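Local coordinates for endo-beta-1,2-glucanase (Talaromyces funiculosus, PDB 6IMV), which hydrolyses beta-1,2-glucan within the chain as an endo-acting glycoside hydrolase, and is seen here in complex with the disaccharide sophorose, at residues 423-428 against 494-499; 32-37 against 396-401. One frame throughout, in Å; residues are numbered along the deposited sequence.

Contact 1: 423-428 against 494-499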
ATOM      1  N   ASP A 423       4.029  22.410   9.684  1.00 17.99           N
ATOM      2  CA  ASP A 423       4.648  23.673  10.138  1.00 17.31           C
ATOM      3  C   ASP A 423       6.184  23.564  10.139  1.00 17.38           C
ATOM      4  O   ASP A 423       6.886  24.525  10.483  1.00 16.31           O
ATOM      5  CB  ASP A 423       4.104  24.096  11.509  1.00 17.45           C
ATOM      6  CG  ASP A 423       4.524  23.219  12.681  1.00 17.03           C
ATOM      7  OD1 ASP A 423       5.431  22.382  12.521  1.00 16.51           O
ATOM      8  OD2 ASP A 423       3.935  23.380  13.752  1.00 17.96           O
ATOM      9  N   GLY A 424       6.712  22.385   9.801  1.00 16.78           N
ATOM     10  CA  GLY A 424       8.147  22.191   9.579  1.00 17.45           C
ATOM     11  C   GLY A 424       9.001  22.182  10.849  1.00 17.59           C
ATOM     12  O   GLY A 424      10.217  22.300  10.754  1.00 16.83           O
ATOM     13  N   THR A 425       8.384  21.992  12.025  1.00 17.61           N
ATOM     14  CA  THR A 425       9.107  22.013  13.305  1.00 17.80           C
ATOM     15  C   THR A 425       9.543  20.604  13.730  1.00 17.15           C
ATOM     16  O   THR A 425      10.206  20.437  14.748  1.00 17.03           O
ATOM     17  CB  THR A 425       8.255  22.619  14.429  1.00 18.72           C
ATOM     18  OG1 THR A 425       7.098  21.797  14.597  1.00 18.00           O
ATOM     19  CG2 THR A 425       7.850  24.053  14.154  1.00 19.39           C
ATOM     20  N   GLY A 426       9.151  19.583  12.967  1.00 16.10           N
ATOM     21  CA  GLY A 426       9.473  18.207  13.291  1.00 15.74           C
ATOM     22  C   GLY A 426       9.345  17.291  12.084  1.00 15.30           C
ATOM     23  O   GLY A 426       8.599  17.580  11.155  1.00 14.40           O
ATOM     24  N   VAL A 427      10.070  16.173  12.137  1.00 15.01           N
ATOM     25  CA  VAL A 427      10.118  15.189  11.077  1.00 15.07           C
ATOM     26  C   VAL A 427      10.131  13.796  11.720  1.00 14.90           C
ATOM     27  O   VAL A 427      10.672  13.617  12.817  1.00 13.71           O
ATOM     28  CB  VAL A 427      11.353  15.445  10.187  1.00 15.78           C
ATOM     29  CG1 VAL A 427      11.729  14.245   9.351  1.00 17.12           C
ATOM     30  CG2 VAL A 427      11.170  16.659   9.294  1.00 15.41           C
ATOM     31  N   SER A 428       9.511  12.824  11.040  1.00 14.14           N
ATOM     32  CA  SER A 428       9.640  11.412  11.391  1.00 13.55           C
ATOM     33  C   SER A 428      10.889  10.863  10.705  1.00 13.41           C
ATOM     34  O   SER A 428      10.873  10.623   9.501  1.00 13.01           O
ATOM     35  CB  SER A 428       8.415  10.626  10.995  1.00 13.48           C
ATOM     36  OG  SER A 428       8.503   9.289  11.465  1.00 13.86           O
ATOM     37  N   PRO A 494       7.398  25.246   5.855  1.00 18.05           N
ATOM     38  CA  PRO A 494       8.259  26.241   6.498  1.00 18.86           C
ATOM     39  C   PRO A 494       9.623  25.670   6.927  1.00 19.61           C
ATOM     40  O   PRO A 494       9.706  24.512   7.356  1.00 19.14           O
ATOM     41  CB  PRO A 494       7.441  26.650   7.742  1.00 18.30           C
ATOM     42  CG  PRO A 494       6.009  26.368   7.362  1.00 18.21           C
ATOM     43  CD  PRO A 494       6.097  25.105   6.534  1.00 18.20           C
ATOM     44  N   ASP A 495      10.681  26.476   6.777  0.50 19.77           N
ATOM     45  CA  ASP A 495      11.988  26.193   7.363  0.50 20.54           C
ATOM     46  C   ASP A 495      12.079  26.917   8.709  0.50 20.60           C
ATOM     47  O   ASP A 495      12.064  28.143   8.749  0.50 21.31           O
ATOM     48  CB  ASP A 495      13.138  26.645   6.460  0.50 21.08           C
ATOM     49  CG  ASP A 495      14.520  26.415   7.055  0.50 21.23           C
ATOM     50  OD1 ASP A 495      14.616  25.792   8.145  0.50 20.99           O
ATOM     51  OD2 ASP A 495      15.500  26.847   6.420  0.50 23.41           O
ATOM     52  N   THR A 496      12.170  26.144   9.793  1.00 20.17           N
ATOM     53  CA  THR A 496      12.140  26.673  11.149  1.00 20.47           C
ATOM     54  C   THR A 496      13.473  26.430  11.868  1.00 20.72           C
ATOM     55  O   THR A 496      13.553  26.615  13.069  1.00 21.56           O
ATOM     56  CB  THR A 496      10.998  26.032  11.949  1.00 19.97           C
ATOM     57  OG1 THR A 496      11.290  24.638  12.090  1.00 20.01           O
ATOM     58  CG2 THR A 496       9.652  26.226  11.291  1.00 19.36           C
ATOM     59  N   GLY A 497      14.500  25.985  11.145  1.00 20.43           N
ATOM     60  CA  GLY A 497      15.785  25.715  11.767  1.00 20.72           C
ATOM     61  C   GLY A 497      16.171  24.238  11.798  1.00 19.91           C
ATOM     62  O   GLY A 497      17.280  23.904  12.225  1.00 19.73           O
ATOM     63  N   LEU A 498      15.285  23.341  11.350  1.00 18.42           N
ATOM     64  CA  LEU A 498      15.697  21.957  11.114  1.00 18.73           C
ATOM     65  C   LEU A 498      16.804  21.955  10.062  1.00 17.16           C
ATOM     66  O   LEU A 498      16.758  22.733   9.118  1.00 17.70           O
ATOM     67  CB  LEU A 498      14.512  21.109  10.629  1.00 19.40           C
ATOM     68  CG  LEU A 498      13.391  20.864  11.633  1.00 20.49           C
ATOM     69  CD1 LEU A 498      12.339  19.947  11.035  1.00 21.01           C
ATOM     70  CD2 LEU A 498      13.929  20.292  12.937  1.00 21.12           C
ATOM     71  N   VAL A 499      17.747  21.022  10.201  1.00 17.69           N
ATOM     72  CA  VAL A 499      18.913  20.919   9.326  1.00 18.18           C
ATOM     73  C   VAL A 499      18.831  19.593   8.559  1.00 17.67           C
ATOM     74  O   VAL A 499      18.593  18.550   9.155  1.00 17.30           O
ATOM     75  CB  VAL A 499      20.223  21.019  10.137  1.00 19.31           C
ATOM     76  CG1 VAL A 499      21.453  20.948   9.234  1.00 20.30           C
ATOM     77  CG2 VAL A 499      20.259  22.278  11.002  1.00 19.33           C
TER
HETATM   78  O   HOH W   1      12.397  23.315   9.378  1.00 17.91           O
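Thr496 sets its hydroxyl over the backbone of Gly424: OG1 donates to Gly424 O at 2.9 Å, approaching 53° above the carbonyl plane. One torsion places both branches of this threonine: OG1 sits between the backbone N and the carbonyl carbon (chi1 65°), while CG2, beside the N, meets Asp423 O. Gly424 O accepts a second hydrogen bond, from water 1, at 2.8 Å; the water in turn accepts from Thr496 N, so one carbonyl is held directly and through a bridge to the same residue. Leu498 CD1 also lies 3.2 Å from Gly424 O, a close methyl-to-carbonyl contact. The same methyl touches Gly426 N and, in an apolar contact at 3.9 Å, Val427 CG2, the two side chains meeting at a slant. Residues 423-426 lie in the turn between antiparallel strands 415-421 and 427-432, and 427-428 begin the second strand. The segment 494-499, without regular structure, belongs to the C-terminal tail laid against this turn. Asp423 shapes it as an Asx turn: OD1 accepts from Thr425 N at 3.0 Å and from Thr425 OG1, both from the same face of the carboxylate, while OD2 makes a salt bridge to Arg421. Thr425 CG2 meets Thr496 CG2 at 4.0 Å. With an alanine in place of Leu498 the CD1 methyl would be gone, which is likely to open a gap beside Gly424 O and Gly426 N and leave Val427 CG2 without its partner in the tail. At Gly424 the CA-H points almost straight at Pro494 O, with CA 3.6 Å away and an angle of 170° at the hydrogen; a CB there would clash with that oxygen. The Pro494 ring packs by CB, 3.5 Å from Asp423 O, on the preceding peptide.

Contact 2: 32-37 against 396-401; sequences KFINDV and VGMAWW
Phe33 O is gripped by two backbone N-H groups of its own helix, that of Val37 at 3.0 Å and, weakly, that of Asp36. The bond to Val37 spaces Phe33 and Val37 one turn apart, and both direct their side chains at the facing helix, where Trp401 N in turn bonds to Gly397 O. No polar bond spans the two segments; side chains alone carry the contact. Met398 is the central piece. Its CB meets Phe33 CD2 at 3.8 Å. The Met398 and Ile34 side chains cross at about a right angle, with Met398 CG 3.5 Å from Ile34 CG1. The bend at chi2 then turns SD back toward the edge of the Phe33 ring, 5.2 Å from its centroid, a Met-aromatic contact. This is helix-helix packing in the largely helical body of the enzyme, consistent with the (alpha/alpha)6-barrel fold of its glycoside hydrolase family: the axes of the segments 32-37 and 396-401 approach to 10.8 Å at a crossing angle of 52°. With CG anti to the backbone N (chi1 -169°), Trp401 sends its six-membered ring across to the first helix. There Val37 CG2 stands 3.8 Å above one face, offset toward the rim, in a CH-pi contact. The Phe33 ring brings CE2 to 3.7 Å from Trp401 CE3, with the two ring planes turned 76° apart; Trp401 CE3 lies at the edge of the Phe33 ring, near its plane. The Phe33 ring also makes edge-to-face pairs with Phe17 and Tyr21 from the N-terminal region. Ile443, of helix 433-443, packs on Ile34, Val37 and Met398 alike.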
ATOM      1  N   LYS A  32      11.518  12.559 -16.173  1.00 17.25           N
ATOM      2  CA  LYS A  32      12.876  12.827 -15.777  1.00 17.91           C
ATOM      3  C   LYS A  32      12.961  12.860 -14.247  1.00 16.18           C
ATOM      4  O   LYS A  32      13.877  12.287 -13.650  1.00 14.54           O
ATOM      5  CB  LYS A  32      13.406  14.139 -16.366  1.00 19.62           C
ATOM      6  CG  LYS A  32      14.840  14.425 -15.950  1.00 22.11           C
ATOM      7  CD  LYS A  32      15.468  15.663 -16.539  1.00 24.42           C
ATOM      8  CE  LYS A  32      16.758  15.980 -15.815  1.00 25.93           C
ATOM      9  NZ  LYS A  32      17.392  17.204 -16.352  1.00 28.99           N
ATOM     10  N   PHE A  33      12.012  13.560 -13.623  1.00 15.66           N
ATOM     11  CA  PHE A  33      11.965  13.670 -12.166  1.00 15.19           C
ATOM     12  C   PHE A  33      11.752  12.279 -11.554  1.00 13.97           C
ATOM     13  O   PHE A  33      12.434  11.901 -10.625  1.00 13.67           O
ATOM     14  CB  PHE A  33      10.871  14.648 -11.731  1.00 15.32           C
ATOM     15  CG  PHE A  33      10.854  14.921 -10.246  1.00 15.22           C
ATOM     16  CD1 PHE A  33      11.746  15.818  -9.676  1.00 15.39           C
ATOM     17  CD2 PHE A  33       9.955  14.272  -9.419  1.00 15.46           C
ATOM     18  CE1 PHE A  33      11.732  16.063  -8.312  1.00 15.85           C
ATOM     19  CE2 PHE A  33       9.947  14.507  -8.051  1.00 15.63           C
ATOM     20  CZ  PHE A  33      10.839  15.398  -7.497  1.00 15.90           C
ATOM     21  N   ILE A  34      10.817  11.515 -12.124  1.00 13.72           N
ATOM     22  CA  ILE A  34      10.474  10.187 -11.595  1.00 13.53           C
ATOM     23  C   ILE A  34      11.698   9.260 -11.660  1.00 13.56           C
ATOM     24  O   ILE A  34      11.893   8.419 -10.785  1.00 12.80           O
ATOM     25  CB  ILE A  34       9.250   9.625 -12.337  1.00 13.09           C
ATOM     26  CG1 ILE A  34       7.968  10.280 -11.823  1.00 13.00           C
ATOM     27  CG2 ILE A  34       9.193   8.111 -12.251  1.00 13.22           C
ATOM     28  CD1 ILE A  34       6.764  10.073 -12.704  1.00 13.20           C
ATOM     29  N   ASN A  35      12.519   9.429 -12.704  1.00 13.67           N
ATOM     30  CA  ASN A  35      13.743   8.652 -12.879  1.00 14.07           C
ATOM     31  C   ASN A  35      14.691   8.881 -11.693  1.00 14.34           C
ATOM     32  O   ASN A  35      15.370   7.950 -11.234  1.00 14.57           O
ATOM     33  CB  ASN A  35      14.392   9.017 -14.216  1.00 14.81           C
ATOM     34  CG  ASN A  35      15.570   8.152 -14.577  1.00 14.49           C
ATOM     35  OD1 ASN A  35      15.423   6.942 -14.708  1.00 15.01           O
ATOM     36  ND2 ASN A  35      16.716   8.777 -14.764  1.00 15.11           N
ATOM     37  N   ASP A  36      14.748  10.124 -11.201  1.00 14.54           N
ATOM     38  CA  ASP A  36      15.567  10.456 -10.034  1.00 15.16           C
ATOM     39  C   ASP A  36      14.950   9.840  -8.770  1.00 14.48           C
ATOM     40  O   ASP A  36      15.672   9.273  -7.944  1.00 14.73           O
ATOM     41  CB  ASP A  36      15.759  11.966  -9.905  1.00 16.16           C
ATOM     42  CG  ASP A  36      16.722  12.516 -10.946  1.00 16.80           C
ATOM     43  OD1 ASP A  36      17.375  11.701 -11.619  1.00 17.65           O
ATOM     44  OD2 ASP A  36      16.810  13.744 -11.079  1.00 17.09           O
ATOM     45  N   VAL A  37      13.622   9.948  -8.654  1.00 14.27           N
ATOM     46  CA  VAL A  37      12.872   9.428  -7.516  1.00 13.93           C
ATOM     47  C   VAL A  37      13.154   7.928  -7.345  1.00 13.74           C
ATOM     48  O   VAL A  37      13.504   7.479  -6.249  1.00 13.73           O
ATOM     49  CB  VAL A  37      11.365   9.701  -7.651  1.00 13.51           C
ATOM     50  CG1 VAL A  37      10.563   8.907  -6.624  1.00 13.32           C
ATOM     51  CG2 VAL A  37      11.059  11.180  -7.552  1.00 13.34           C
ATOM     52  N   VAL A 396       1.365  16.030 -11.512  1.00 13.30           N
ATOM     53  CA  VAL A 396       0.746  16.653 -10.357  1.00 13.76           C
ATOM     54  C   VAL A 396       1.163  15.873  -9.100  1.00 13.49           C
ATOM     55  O   VAL A 396       1.601  16.479  -8.125  1.00 12.97           O
ATOM     56  CB  VAL A 396      -0.784  16.758 -10.513  1.00 13.81           C
ATOM     57  CG1 VAL A 396      -1.449  17.172  -9.216  1.00 13.83           C
ATOM     58  CG2 VAL A 396      -1.173  17.718 -11.629  1.00 13.91           C
ATOM     59  N   GLY A 397       1.060  14.538  -9.160  1.00 13.10           N
ATOM     60  CA  GLY A 397       1.515  13.654  -8.087  1.00 13.20           C
ATOM     61  C   GLY A 397       2.916  14.007  -7.615  1.00 13.08           C
ATOM     62  O   GLY A 397       3.164  14.223  -6.420  1.00 12.86           O
ATOM     63  N   MET A 398       3.837  14.093  -8.574  1.00 13.49           N
ATOM     64  CA  MET A 398       5.254  14.335  -8.290  1.00 13.79           C
ATOM     65  C   MET A 398       5.503  15.786  -7.851  1.00 13.38           C
ATOM     66  O   MET A 398       6.445  16.035  -7.102  1.00 14.13           O
ATOM     67  CB  MET A 398       6.116  14.002  -9.506  1.00 14.49           C
ATOM     68  CG  MET A 398       6.286  12.512  -9.715  1.00 15.08           C
ATOM     69  SD  MET A 398       7.057  11.719  -8.285  1.00 17.06           S
ATOM     70  CE  MET A 398       5.611  10.973  -7.537  1.00 14.44           C
ATOM     71  N   ALA A 399       4.667  16.731  -8.297  1.00 12.93           N
ATOM     72  CA  ALA A 399       4.764  18.117  -7.818  1.00 12.46           C
ATOM     73  C   ALA A 399       4.484  18.155  -6.306  1.00 12.48           C
ATOM     74  O   ALA A 399       5.222  18.811  -5.546  1.00 12.22           O
ATOM     75  CB  ALA A 399       3.829  19.028  -8.578  1.00 12.39           C
ATOM     76  N   TRP A 400       3.439  17.442  -5.876  1.00 11.91           N
ATOM     77  CA  TRP A 400       3.079  17.380  -4.466  1.00 12.09           C
ATOM     78  C   TRP A 400       4.165  16.656  -3.668  1.00 12.21           C
ATOM     79  O   TRP A 400       4.557  17.102  -2.586  1.00 12.25           O
ATOM     80  CB  TRP A 400       1.705  16.737  -4.285  1.00 11.93           C
ATOM     81  CG  TRP A 400       0.595  17.698  -4.559  1.00 11.46           C
ATOM     82  CD1 TRP A 400      -0.122  17.825  -5.714  1.00 11.18           C
ATOM     83  CD2 TRP A 400       0.077  18.689  -3.657  1.00 11.15           C
ATOM     84  NE1 TRP A 400      -1.035  18.828  -5.593  1.00 10.69           N
ATOM     85  CE2 TRP A 400      -0.939  19.377  -4.346  1.00 10.81           C
ATOM     86  CE3 TRP A 400       0.388  19.076  -2.351  1.00 11.30           C
ATOM     87  CZ2 TRP A 400      -1.666  20.407  -3.757  1.00 11.11           C
ATOM     88  CZ3 TRP A 400      -0.323  20.103  -1.771  1.00 11.16           C
ATOM     89  CH2 TRP A 400      -1.337  20.757  -2.466  1.00 11.14           C
ATOM     90  N   TRP A 401       4.664  15.548  -4.228  1.00 12.57           N
ATOM     91  CA  TRP A 401       5.763  14.780  -3.667  1.00 12.25           C
ATOM     92  C   TRP A 401       6.985  15.688  -3.440  1.00 12.37           C
ATOM     93  O   TRP A 401       7.555  15.715  -2.349  1.00 12.37           O
ATOM     94  CB  TRP A 401       6.096  13.601  -4.587  1.00 12.23           C
ATOM     95  CG  TRP A 401       7.027  12.587  -4.000  1.00 12.63           C
ATOM     96  CD1 TRP A 401       6.685  11.415  -3.387  1.00 12.65           C
ATOM     97  CD2 TRP A 401       8.467  12.624  -4.016  1.00 12.82           C
ATOM     98  NE1 TRP A 401       7.811  10.722  -3.031  1.00 13.00           N
ATOM     99  CE2 TRP A 401       8.918  11.443  -3.392  1.00 12.70           C
ATOM    100  CE3 TRP A 401       9.418  13.541  -4.481  1.00 12.79           C
ATOM    101  CZ2 TRP A 401      10.273  11.166  -3.217  1.00 13.17           C
ATOM    102  CZ3 TRP A 401      10.757  13.257  -4.319  1.00 13.03           C
ATOM    103  CH2 TRP A 401      11.178  12.087  -3.695  1.00 13.07           C
TER

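How the contacts relate
From the N terminus, helix 30-41 enters contact 2 first and finds its partner, helix 394-405, only after 358 intervening residues, so this contact closes most of the chain into one long loop. Contact 1 opens afterwards and closes a second loop of 65 residues, between a strand turn and the C-terminal tail. The two are in series, neither nested nor crossed, with centres 22 Å apart. Other links bind them: helix 433-443, inside the second loop, packs on contact 2; the Cys333-Cys487 disulfide joins the interiors of both loops; and Cys15-Cys504 spans them from outside, tying the chain ends.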